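Side-chain contact in acetyltransferase, GNAT family (Streptococcus agalactiae 2603V/R, PDB 2Q7B), which probably transfers an acetyl group from acetyl-CoA to an amine nitrogen of its substrate: residues 65-69 / 70-74. Sequence-based numbering, arbitrary orientation.
Sequences YYQNR and KGQFW
The turn that leads from helix 62-67 into strand 72-78 brings Gln67 against Gln72 and Tyr66 against Phe73. Gln67 NE2 donates to Gln72 OE1 at 2.8 Å. The bond is nearly straight and lies in the carbonyl plane of Gln72, while the two amide planes stand 71° apart. Gln72 reaches back because its chain bends at chi2 (48°). Its OE1 also accepts a hydrogen bond from Phe73 N, at 2.9 Å. Two N-H groups on this one oxygen limit the rotation of the amide. Gln67 NE2 has a second acceptor in Tyr25 O.

In this helix-to-strand turn of the GNAT fold, Gly71 N donates to Tyr66 O over 2.9 Å. Arg69 N reaches the same oxygen from the opposite face of the carbonyl. One water links Gln67 O to Lys70 N, and another links Gln67 O to Gly71 O. Lys70 takes a left-handed helical conformation (phi 62°), consistent with the wide turn closed by Gly71 N.

The edge of Phe73 points at one face of Tyr66, with ring centroids 5.3 Å apart. Phe73 CD2 meets Tyr66 CE2 at 3.7 Å, offset toward the rim of the tyrosine face. The other face of Tyr66 lies against Tyr65 CD1, and the Tyr66 OH is hydrogen-bonded to Asp58 OD2. Both rings of the pair touch Ala87 on strand 81-90. The Arg69 chain bends and grips Tyr65 O with NE and NH2. The same NH2 sits over the ring centre of Tyr65, 3.4 Å above its plane.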
# COMPACT_ATOMS: atom_id res chain seq x y z
N TYR A 65 -1.68 -10.10 13.10
CA TYR A 65 -1.83 -8.97 14.00
C TYR A 65 -3.22 -8.94 14.61
O TYR A 65 -3.36 -8.71 15.80
CB TYR A 65 -1.52 -7.69 13.24
CG TYR A 65 -1.42 -6.45 14.08
CD1 TYR A 65 -2.56 -5.73 14.44
CD2 TYR A 65 -0.17 -5.96 14.48
CE1 TYR A 65 -2.48 -4.59 15.18
CE2 TYR A 65 -0.09 -4.82 15.25
CZ TYR A 65 -1.24 -4.14 15.58
OH TYR A 65 -1.18 -2.99 16.33
N TYR A 66 -4.25 -9.18 13.80
CA TYR A 66 -5.63 -9.13 14.28
C TYR A 66 -6.23 -10.51 14.54
O TYR A 66 -6.56 -10.84 15.67
CB TYR A 66 -6.54 -8.39 13.26
CG TYR A 66 -6.20 -6.93 13.10
CD1 TYR A 66 -6.66 -5.99 14.00
CD2 TYR A 66 -5.37 -6.51 12.08
CE1 TYR A 66 -6.34 -4.64 13.87
CE2 TYR A 66 -5.04 -5.17 11.94
CZ TYR A 66 -5.53 -4.24 12.84
OH TYR A 66 -5.18 -2.92 12.70
N GLN A 67 -6.31 -11.31 13.48
CA GLN A 67 -7.07 -12.55 13.51
C GLN A 67 -6.55 -13.66 14.39
O GLN A 67 -7.33 -14.35 15.01
CB GLN A 67 -7.31 -13.02 12.07
CG GLN A 67 -8.13 -12.00 11.27
CD GLN A 67 -8.23 -12.34 9.79
OE1 GLN A 67 -7.27 -12.83 9.19
NE2 GLN A 67 -9.39 -12.07 9.20
N ASN A 68 -5.23 -13.83 14.46
CA ASN A 68 -4.63 -14.85 15.30
C ASN A 68 -4.53 -14.44 16.76
O ASN A 68 -4.15 -15.25 17.59
CB ASN A 68 -3.24 -15.25 14.77
CG ASN A 68 -3.32 -15.98 13.43
OD1 ASN A 68 -4.39 -16.42 12.99
ND2 ASN A 68 -2.18 -16.13 12.78
N ARG A 69 -4.86 -13.19 17.08
CA ARG A 69 -4.80 -12.71 18.46
C ARG A 69 -6.17 -12.28 18.98
O ARG A 69 -6.27 -11.28 19.65
CB ARG A 69 -3.80 -11.55 18.55
CG ARG A 69 -2.39 -11.93 18.09
CD ARG A 69 -1.38 -10.88 18.52
NE ARG A 69 -1.64 -9.58 17.90
CZ ARG A 69 -1.08 -8.42 18.28
NH1 ARG A 69 -0.22 -8.37 19.29
NH2 ARG A 69 -1.38 -7.29 17.65
N LYS A 70 -7.20 -13.06 18.65
CA LYS A 70 -8.58 -12.84 19.12
C LYS A 70 -9.22 -11.51 18.69
O LYS A 70 -10.18 -11.02 19.31
CB LYS A 70 -8.66 -13.03 20.64
CG LYS A 70 -8.25 -14.42 21.08
CD LYS A 70 -8.18 -14.52 22.59
CE LYS A 70 -7.64 -15.85 23.03
NZ LYS A 70 -7.28 -15.83 24.49
N GLY A 71 -8.68 -10.94 17.62
CA GLY A 71 -9.22 -9.73 17.06
C GLY A 71 -9.83 -10.13 15.73
O GLY A 71 -10.01 -11.30 15.44
N GLN A 72 -10.13 -9.15 14.90
CA GLN A 72 -10.73 -9.44 13.63
C GLN A 72 -10.57 -8.22 12.73
O GLN A 72 -10.25 -7.12 13.20
CB GLN A 72 -12.19 -9.90 13.84
CG GLN A 72 -12.87 -10.51 12.64
CD GLN A 72 -12.02 -11.55 11.96
OE1 GLN A 72 -11.31 -11.24 11.00
NE2 GLN A 72 -12.04 -12.76 12.48
N PHE A 73 -10.70 -8.44 11.43
CA PHE A 73 -10.58 -7.40 10.43
C PHE A 73 -11.63 -7.69 9.37
O PHE A 73 -11.65 -8.78 8.81
CB PHE A 73 -9.17 -7.38 9.81
CG PHE A 73 -8.84 -6.08 9.10
CD1 PHE A 73 -9.45 -5.75 7.90
CD2 PHE A 73 -7.90 -5.21 9.62
CE1 PHE A 73 -9.15 -4.54 7.25
CE2 PHE A 73 -7.59 -4.03 8.99
CZ PHE A 73 -8.23 -3.69 7.80
N TRP A 74 -12.51 -6.72 9.11
CA TRP A 74 -13.56 -6.90 8.11
C TRP A 74 -13.40 -5.96 6.93
O TRP A 74 -13.00 -4.81 7.08
CB TRP A 74 -14.95 -6.64 8.71
CG TRP A 74 -15.36 -7.57 9.83
CD1 TRP A 74 -16.06 -8.73 9.72
CD2 TRP A 74 -15.09 -7.39 11.23
NE1 TRP A 74 -16.26 -9.28 10.96
CE2 TRP A 74 -15.68 -8.48 11.90
CE3 TRP A 74 -14.42 -6.40 11.98
CZ2 TRP A 74 -15.62 -8.62 13.29
CZ3 TRP A 74 -14.37 -6.53 13.35
CH2 TRP A 74 -14.97 -7.64 13.99
O HOH W 1 -7.43 -15.73 17.49
O HOH W 2 -10.01 -13.86 16.00